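Svp1-like protein 2 (Kluyveromyces lactis, PDB 4V16) probably binds phosphoinositides such as phosphatidylinositol 3,5-bisphosphate through a beta-propeller that associates with membranes, and takes part in protein transport. Local coordinates at residues Asp200-Arg205 / Glu217-Leu222; Asp223-Ile228 / Val242-Thr247. One frame throughout, in Å; residues are numbered along the deposited sequence.

Contact 1: residues Asp200-Arg205 / Glu217-Leu222; sequences DGTLIR and EFRRGL
The guanidinium of Arg220 meets the backbone of Gly201 at its edge. Its NE donates to Gly201 O at 3.0 Å, and the oxygen lies in the guanidinium plane. The donor in turn stands above the carbonyl plane. CG is anti to the backbone N (chi1 -178°), but bends at chi2 and chi3 fold the chain back so that NE reaches that oxygen. NH2 is held by a salt bridge to Asp223. The guanidinium of Arg219 has Gly221 O over the centre of one face. At its edge, NH1 meets Leu203 CD2, and Thr202 CB approaches NH1 obliquely at 3.8 Å. Arg205 and Glu217 run alongside each other. Arg205 NE and Glu217 OE1 form a salt bridge, 3.4 Å apart at the guanidinium edge, whose N-H...O bond is weak but nearly straight. The carboxylate is turned 83° from the guanidinium. Arg205 makes its stronger bond through NH1, to Ala177 O.

The strands that carry these groups pair as an antiparallel hairpin. Ile204 and Phe218 form a hydrogen-bonded pair, with Ile204 N to Phe218 O at 3.1 Å and Phe218 N to Ile204 O at 2.8 Å. Arg220 N extends the pairing to Thr202 O at 3.0 Å. The flanking pairs Leu203 with Arg219 and Arg205 with Glu217 are non-hydrogen-bonded. Their side chains share one face of the sheet, while Ile204 and Phe218 occupy the other.

Phe218 to Gly221 spell the Phe-Arg-Arg-Gly signature of PROPPINs. In this family the two arginines serve two separate phosphoinositide sites, so Arg219 and Arg220 probably do so here. Strand 203-208 is the third strand of its propeller blade and strand 214-219 the outermost. The Ile204 and Phe218 face packs on the next blade, against Leu239 and Val241 of strand 238-243 and Phe251 of strand 247-252.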
ATOM      1  N   ASP A 200      -4.981  16.341  -8.448  1.00 38.15           N
ATOM      2  CA  ASP A 200      -5.327  17.508  -7.649  1.00 41.99           C
ATOM      3  C   ASP A 200      -5.113  17.212  -6.171  1.00 39.28           C
ATOM      4  O   ASP A 200      -4.565  18.033  -5.436  1.00 38.46           O
ATOM      5  CB  ASP A 200      -6.779  17.927  -7.895  1.00 47.85           C
ATOM      6  CG  ASP A 200      -7.061  18.238  -9.353  1.00 62.32           C
ATOM      7  OD1 ASP A 200      -6.096  18.433 -10.123  1.00 57.44           O
ATOM      8  OD2 ASP A 200      -8.254  18.293  -9.728  1.00 63.54           O
ATOM      9  N   GLY A 201      -5.547  16.030  -5.746  1.00 36.06           N
ATOM     10  CA  GLY A 201      -5.442  15.627  -4.357  1.00 35.98           C
ATOM     11  C   GLY A 201      -6.354  16.438  -3.457  1.00 42.55           C
ATOM     12  O   GLY A 201      -6.194  16.438  -2.236  1.00 38.01           O
ATOM     13  N   THR A 202      -7.318  17.129  -4.061  1.00 40.75           N
ATOM     14  CA  THR A 202      -8.247  17.967  -3.310  1.00 39.10           C
ATOM     15  C   THR A 202      -9.421  17.156  -2.772  1.00 38.06           C
ATOM     16  O   THR A 202      -9.909  17.416  -1.672  1.00 40.56           O
ATOM     17  CB  THR A 202      -8.787  19.119  -4.177  1.00 36.93           C
ATOM     18  OG1 THR A 202      -9.274  18.601  -5.421  1.00 52.33           O
ATOM     19  CG2 THR A 202      -7.694  20.138  -4.450  1.00 36.15           C
ATOM     20  N   LEU A 203      -9.862  16.171  -3.551  1.00 36.16           N
ATOM     21  CA  LEU A 203     -11.017  15.353  -3.194  1.00 35.20           C
ATOM     22  C   LEU A 203     -10.638  13.885  -3.035  1.00 35.99           C
ATOM     23  O   LEU A 203      -9.930  13.322  -3.872  1.00 38.00           O
ATOM     24  CB  LEU A 203     -12.112  15.490  -4.252  1.00 39.19           C
ATOM     25  CG  LEU A 203     -12.502  16.918  -4.639  1.00 50.50           C
ATOM     26  CD1 LEU A 203     -13.494  16.901  -5.792  1.00 55.15           C
ATOM     27  CD2 LEU A 203     -13.074  17.670  -3.447  1.00 46.99           C
ATOM     28  N   ILE A 204     -11.122  13.277  -1.957  1.00 35.41           N
ATOM     29  CA  ILE A 204     -10.909  11.859  -1.692  1.00 32.64           C
ATOM     30  C   ILE A 204     -12.259  11.152  -1.622  1.00 32.69           C
ATOM     31  O   ILE A 204     -13.013  11.333  -0.666  1.00 31.27           O
ATOM     32  CB  ILE A 204     -10.137  11.638  -0.378  1.00 36.81           C
ATOM     33  CG1 ILE A 204      -8.763  12.307  -0.456  1.00 33.18           C
ATOM     34  CG2 ILE A 204      -9.979  10.148  -0.088  1.00 34.16           C
ATOM     35  CD1 ILE A 204      -8.133  12.539   0.891  1.00 47.50           C
ATOM     36  N   ARG A 205     -12.554  10.347  -2.639  1.00 37.03           N
ATOM     37  CA  ARG A 205     -13.853   9.689  -2.747  1.00 35.54           C
ATOM     38  C   ARG A 205     -13.792   8.240  -2.278  1.00 32.94           C
ATOM     39  O   ARG A 205     -12.763   7.580  -2.407  1.00 33.93           O
ATOM     40  CB  ARG A 205     -14.359   9.748  -4.188  1.00 33.41           C
ATOM     41  CG  ARG A 205     -14.566  11.162  -4.709  1.00 32.77           C
ATOM     42  CD  ARG A 205     -15.611  11.199  -5.811  1.00 41.75           C
ATOM     43  NE  ARG A 205     -15.929  12.567  -6.219  1.00 48.65           N
ATOM     44  CZ  ARG A 205     -15.436  13.179  -7.295  1.00 51.46           C
ATOM     45  NH1 ARG A 205     -14.589  12.558  -8.108  1.00 44.66           N
ATOM     46  NH2 ARG A 205     -15.798  14.427  -7.563  1.00 53.32           N
ATOM     47  N   GLU A 217     -17.408  11.550   0.214  1.00 42.05           N
ATOM     48  CA  GLU A 217     -16.507  12.447  -0.495  1.00 37.65           C
ATOM     49  C   GLU A 217     -15.879  13.420   0.492  1.00 35.66           C
ATOM     50  O   GLU A 217     -16.563  14.274   1.056  1.00 41.13           O
ATOM     51  CB  GLU A 217     -17.255  13.202  -1.596  1.00 43.82           C
ATOM     52  CG  GLU A 217     -16.392  14.180  -2.385  1.00 46.03           C
ATOM     53  CD  GLU A 217     -17.171  14.902  -3.471  1.00 59.86           C
ATOM     54  OE1 GLU A 217     -17.988  14.250  -4.155  1.00 62.01           O
ATOM     55  OE2 GLU A 217     -16.969  16.125  -3.635  1.00 63.27           O
ATOM     56  N   PHE A 218     -14.572  13.280   0.698  1.00 39.77           N
ATOM     57  CA  PHE A 218     -13.840  14.122   1.635  1.00 34.98           C
ATOM     58  C   PHE A 218     -13.124  15.264   0.922  1.00 34.48           C
ATOM     59  O   PHE A 218     -12.881  15.203  -0.283  1.00 38.54           O
ATOM     60  CB  PHE A 218     -12.828  13.286   2.416  1.00 36.66           C
ATOM     61  CG  PHE A 218     -13.447  12.177   3.214  1.00 37.49           C
ATOM     62  CD1 PHE A 218     -14.226  12.458   4.325  1.00 31.04           C
ATOM     63  CD2 PHE A 218     -13.241  10.853   2.862  1.00 34.46           C
ATOM     64  CE1 PHE A 218     -14.796  11.441   5.063  1.00 33.56           C
ATOM     65  CE2 PHE A 218     -13.807   9.831   3.598  1.00 34.61           C
ATOM     66  CZ  PHE A 218     -14.584  10.126   4.700  1.00 42.22           C
ATOM     67  N   ARG A 219     -12.793  16.303   1.680  1.00 35.82           N
ATOM     68  CA  ARG A 219     -12.054  17.444   1.157  1.00 38.78           C
ATOM     69  C   ARG A 219     -10.765  17.625   1.954  1.00 36.79           C
ATOM     70  O   ARG A 219     -10.794  18.029   3.117  1.00 40.93           O
ATOM     71  CB  ARG A 219     -12.915  18.707   1.212  1.00 41.04           C
ATOM     72  CG  ARG A 219     -12.315  19.899   0.493  1.00 44.82           C
ATOM     73  CD  ARG A 219     -13.390  20.731  -0.188  1.00 54.24           C
ATOM     74  NE  ARG A 219     -12.827  21.884  -0.885  1.00 67.63           N
ATOM     75  CZ  ARG A 219     -12.157  21.814  -2.033  1.00 68.07           C
ATOM     76  NH1 ARG A 219     -11.950  20.642  -2.621  1.00 59.69           N
ATOM     77  NH2 ARG A 219     -11.683  22.919  -2.592  1.00 67.34           N
ATOM     78  N   ARG A 220      -9.634  17.309   1.330  1.00 33.82           N
ATOM     79  CA  ARG A 220      -8.343  17.387   2.006  1.00 37.47           C
ATOM     80  C   ARG A 220      -7.938  18.835   2.253  1.00 37.83           C
ATOM     81  O   ARG A 220      -7.438  19.171   3.322  1.00 41.15           O
ATOM     82  CB  ARG A 220      -7.262  16.679   1.188  1.00 36.77           C
ATOM     83  CG  ARG A 220      -5.883  16.668   1.851  1.00 39.79           C
ATOM     84  CD  ARG A 220      -4.766  16.781   0.831  1.00 40.69           C
ATOM     85  NE  ARG A 220      -4.884  17.980   0.001  1.00 44.09           N
ATOM     86  CZ  ARG A 220      -4.463  19.191   0.357  1.00 39.57           C
ATOM     87  NH1 ARG A 220      -3.893  19.387   1.538  1.00 48.03           N
ATOM     88  NH2 ARG A 220      -4.619  20.212  -0.473  1.00 35.57           N
ATOM     89  N   GLY A 221      -8.147  19.685   1.255  1.00 36.37           N
ATOM     90  CA  GLY A 221      -7.772  21.083   1.353  1.00 34.14           C
ATOM     91  C   GLY A 221      -8.183  21.838   0.106  1.00 42.12           C
ATOM     92  O   GLY A 221      -8.706  21.246  -0.836  1.00 49.69           O
ATOM     93  N   LEU A 222      -7.945  23.145   0.096  1.00 46.84           N
ATOM     94  CA  LEU A 222      -8.327  23.973  -1.040  1.00 47.36           C
ATOM     95  C   LEU A 222      -7.286  23.895  -2.149  1.00 47.67           C
ATOM     96  O   LEU A 222      -7.628  23.787  -3.327  1.00 42.15           O
ATOM     97  CB  LEU A 222      -8.519  25.426  -0.603  1.00 43.78           C
ATOM     98  CG  LEU A 222      -9.664  25.695   0.375  1.00 50.13           C
ATOM     99  CD1 LEU A 222      -9.676  27.163   0.755  1.00 52.83           C
ATOM    100  CD2 LEU A 222     -11.004  25.288  -0.218  1.00 59.37           C
TER

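Contact 2: residues Asp223-Ile228 / Val242-Thr247; sequences DRTSII and VSDKWT
Asp244 sets its carboxylate against the side chains of Thr225 and Ser226. Its CG lies between the backbone N and the carbonyl carbon (chi1 66°), which turns the group toward Ser226. OD2 receives a weak bond from Ser226 OG at 2.8 Å and a second, long and weak, from Ser226 N. OD1 lies beside Thr225 CB; these two side chains cross at a slant. The backbone adds a firmer link, Asp244 N to Ser226 O at 2.9 Å. With an alanine in place of Asp244, Ser226 OG would probably lose this acceptor and the serine hydroxyl would be freer to turn.

Lys245 and Asp223 come from opposite directions. The extended lysine brings NZ to the syn lone pair of Asp223 OD2 at 2.7 Å, forming a salt bridge. On its way its CG passes Thr225 CG2 at 3.8 Å, the two side chains crossing at about a right angle. Asp223 OD1 is paired with Arg220, so this carboxylate joins two basic side chains.

Ile228 packs on the turn. Its CG1 approaches the Trp246 ring obliquely, 3.8 Å from CZ3, and its CD1 lies near Asp244 CB. Ile228 N donates to Val242 O at 2.8 Å. Ser243 to Trp246 form a type I beta turn, closed by Trp246 N to Ser243 O.

Strand 227-232 is the innermost of its blade and strand 238-243 the second. Ile227 packs on Met184 of strand 182-187, the innermost strand of the preceding blade, and the turn leads into strand 247-252.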
ATOM      1  N   ASP A 223      -6.014  23.948  -1.766  1.00 43.28           N
ATOM      2  CA  ASP A 223      -4.927  23.942  -2.737  1.00 38.01           C
ATOM      3  C   ASP A 223      -4.616  22.522  -3.195  1.00 42.53           C
ATOM      4  O   ASP A 223      -4.914  21.551  -2.497  1.00 47.01           O
ATOM      5  CB  ASP A 223      -3.672  24.605  -2.155  1.00 48.37           C
ATOM      6  CG  ASP A 223      -3.369  24.157  -0.734  1.00 56.98           C
ATOM      7  OD1 ASP A 223      -3.691  23.003  -0.379  1.00 52.90           O
ATOM      8  OD2 ASP A 223      -2.805  24.969   0.030  1.00 61.80           O
ATOM      9  N   ARG A 224      -4.020  22.409  -4.376  1.00 46.25           N
ATOM     10  CA  ARG A 224      -3.718  21.111  -4.964  1.00 37.47           C
ATOM     11  C   ARG A 224      -2.390  20.560  -4.457  1.00 40.03           C
ATOM     12  O   ARG A 224      -1.401  21.286  -4.341  1.00 35.47           O
ATOM     13  CB  ARG A 224      -3.696  21.217  -6.488  1.00 37.96           C
ATOM     14  CG  ARG A 224      -5.067  21.444  -7.100  1.00 45.76           C
ATOM     15  CD  ARG A 224      -4.979  21.709  -8.593  1.00 42.05           C
ATOM     16  NE  ARG A 224      -4.238  22.932  -8.886  1.00 46.37           N
ATOM     17  CZ  ARG A 224      -4.081  23.442 -10.104  1.00 47.91           C
ATOM     18  NH1 ARG A 224      -4.615  22.837 -11.157  1.00 50.06           N
ATOM     19  NH2 ARG A 224      -3.389  24.561 -10.269  1.00 43.36           N
ATOM     20  N   THR A 225      -2.388  19.265  -4.158  1.00 42.84           N
ATOM     21  CA  THR A 225      -1.206  18.572  -3.664  1.00 37.71           C
ATOM     22  C   THR A 225      -1.168  17.158  -4.221  1.00 35.14           C
ATOM     23  O   THR A 225      -2.200  16.605  -4.595  1.00 38.17           O
ATOM     24  CB  THR A 225      -1.189  18.496  -2.125  1.00 40.56           C
ATOM     25  OG1 THR A 225      -2.405  17.894  -1.662  1.00 39.73           O
ATOM     26  CG2 THR A 225      -1.041  19.881  -1.509  1.00 45.50           C
ATOM     27  N   SER A 226       0.024  16.576  -4.277  1.00 35.82           N
ATOM     28  CA  SER A 226       0.158  15.165  -4.605  1.00 39.29           C
ATOM     29  C   SER A 226       0.075  14.354  -3.317  1.00 36.26           C
ATOM     30  O   SER A 226       0.726  14.680  -2.325  1.00 33.20           O
ATOM     31  CB  SER A 226       1.474  14.890  -5.337  1.00 34.27           C
ATOM     32  OG  SER A 226       2.588  15.254  -4.542  1.00 57.76           O
ATOM     33  N   ILE A 227      -0.737  13.304  -3.340  1.00 38.01           N
ATOM     34  CA  ILE A 227      -0.960  12.475  -2.162  1.00 32.85           C
ATOM     35  C   ILE A 227       0.048  11.332  -2.104  1.00 29.33           C
ATOM     36  O   ILE A 227       0.171  10.547  -3.044  1.00 40.46           O
ATOM     37  CB  ILE A 227      -2.397  11.929  -2.152  1.00 28.67           C
ATOM     38  CG1 ILE A 227      -3.372  13.078  -1.883  1.00 30.25           C
ATOM     39  CG2 ILE A 227      -2.569  10.845  -1.095  1.00 29.29           C
ATOM     40  CD1 ILE A 227      -4.798  12.778  -2.273  1.00 44.54           C
ATOM     41  N   ILE A 228       0.759  11.244  -0.984  1.00 28.70           N
ATOM     42  CA  ILE A 228       1.858  10.297  -0.832  1.00 27.86           C
ATOM     43  C   ILE A 228       1.367   8.905  -0.451  1.00 30.28           C
ATOM     44  O   ILE A 228       1.864   7.906  -0.974  1.00 38.02           O
ATOM     45  CB  ILE A 228       2.862  10.773   0.235  1.00 29.09           C
ATOM     46  CG1 ILE A 228       3.298  12.216  -0.038  1.00 29.13           C
ATOM     47  CG2 ILE A 228       4.071   9.848   0.287  1.00 30.12           C
ATOM     48  CD1 ILE A 228       3.909  12.435  -1.406  1.00 26.12           C
ATOM     49  N   VAL A 242      -1.669  11.290   3.832  1.00 27.43           N
ATOM     50  CA  VAL A 242      -0.504  12.171   3.894  1.00 25.29           C
ATOM     51  C   VAL A 242      -0.232  12.778   2.519  1.00 27.99           C
ATOM     52  O   VAL A 242      -0.161  12.064   1.518  1.00 28.03           O
ATOM     53  CB  VAL A 242       0.751  11.420   4.386  1.00 21.71           C
ATOM     54  CG1 VAL A 242       1.972  12.328   4.347  1.00 25.18           C
ATOM     55  CG2 VAL A 242       0.536  10.888   5.799  1.00 26.18           C
ATOM     56  N   SER A 243      -0.077  14.098   2.483  1.00 32.94           N
ATOM     57  CA  SER A 243       0.173  14.821   1.239  1.00 31.54           C
ATOM     58  C   SER A 243       1.635  15.237   1.136  1.00 31.54           C
ATOM     59  O   SER A 243       2.396  15.086   2.091  1.00 29.73           O
ATOM     60  CB  SER A 243      -0.721  16.056   1.154  1.00 34.26           C
ATOM     61  OG  SER A 243      -0.504  16.907   2.267  1.00 35.43           O
ATOM     62  N   ASP A 244       2.022  15.771  -0.019  1.00 38.26           N
ATOM     63  CA  ASP A 244       3.380  16.271  -0.199  1.00 35.12           C
ATOM     64  C   ASP A 244       3.553  17.599   0.542  1.00 34.10           C
ATOM     65  O   ASP A 244       4.658  18.133   0.625  1.00 37.04           O
ATOM     66  CB  ASP A 244       3.718  16.422  -1.688  1.00 35.07           C
ATOM     67  CG  ASP A 244       2.889  17.489  -2.383  1.00 41.01           C
ATOM     68  OD1 ASP A 244       1.930  18.006  -1.776  1.00 43.49           O
ATOM     69  OD2 ASP A 244       3.195  17.804  -3.553  1.00 41.11           O
ATOM     70  N   LYS A 245       2.449  18.130   1.067  1.00 37.23           N
ATOM     71  CA  LYS A 245       2.499  19.211   2.052  1.00 32.95           C
ATOM     72  C   LYS A 245       3.067  18.684   3.366  1.00 33.48           C
ATOM     73  O   LYS A 245       3.472  19.456   4.232  1.00 32.74           O
ATOM     74  CB  LYS A 245       1.110  19.796   2.299  1.00 39.36           C
ATOM     75  CG  LYS A 245       0.810  21.102   1.592  1.00 39.44           C
ATOM     76  CD  LYS A 245      -0.344  21.805   2.290  1.00 53.44           C
ATOM     77  CE  LYS A 245      -0.922  22.936   1.462  1.00 65.89           C
ATOM     78  NZ  LYS A 245      -2.023  23.627   2.192  1.00 62.09           N
ATOM     79  N   TRP A 246       3.064  17.359   3.503  1.00 35.59           N
ATOM     80  CA  TRP A 246       3.556  16.673   4.694  1.00 32.04           C
ATOM     81  C   TRP A 246       2.688  17.007   5.898  1.00 30.86           C
ATOM     82  O   TRP A 246       3.178  17.321   6.982  1.00 32.97           O
ATOM     83  CB  TRP A 246       5.024  17.012   4.945  1.00 31.42           C
ATOM     84  CG  TRP A 246       5.846  16.688   3.753  1.00 34.28           C
ATOM     85  CD1 TRP A 246       6.582  17.551   3.000  1.00 33.75           C
ATOM     86  CD2 TRP A 246       5.988  15.401   3.146  1.00 35.24           C
ATOM     87  NE1 TRP A 246       7.187  16.879   1.966  1.00 35.56           N
ATOM     88  CE2 TRP A 246       6.836  15.555   2.034  1.00 36.28           C
ATOM     89  CE3 TRP A 246       5.483  14.129   3.438  1.00 33.90           C
ATOM     90  CZ2 TRP A 246       7.194  14.488   1.216  1.00 40.08           C
ATOM     91  CZ3 TRP A 246       5.840  13.071   2.624  1.00 34.78           C
ATOM     92  CH2 TRP A 246       6.686  13.256   1.525  1.00 36.90           C
ATOM     93  N   THR A 247       1.382  16.927   5.669  1.00 33.73           N
ATOM     94  CA  THR A 247       0.385  16.994   6.724  1.00 30.89           C
ATOM     95  C   THR A 247      -0.330  15.649   6.797  1.00 31.40           C
ATOM     96  O   THR A 247      -0.785  15.126   5.777  1.00 27.78           O
ATOM     97  CB  THR A 247      -0.640  18.118   6.472  1.00 33.37           C
ATOM     98  OG1 THR A 247       0.039  19.374   6.345  1.00 34.14           O
ATOM     99  CG2 THR A 247      -1.650  18.198   7.611  1.00 29.45           C
TER

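Followed from the N terminus, the chain passes through 200-205, turns back, and closes contact 1 at 217-222. This completes the outer hairpin of one propeller blade. The chain goes straight on into 223-228, the run that carries it inward to the next blade, and contact 2 closes at 242-247. The two loops are therefore in series and neither nest nor cross. Their centres lie 10 Å apart, and they touch: Asp200 O and Thr225 N probably share a hydrogen bond, and Gly201 packs on Ile227. Together they tie the turn before the third strand of one blade, and the end of its outermost strand, to the start of the next blade.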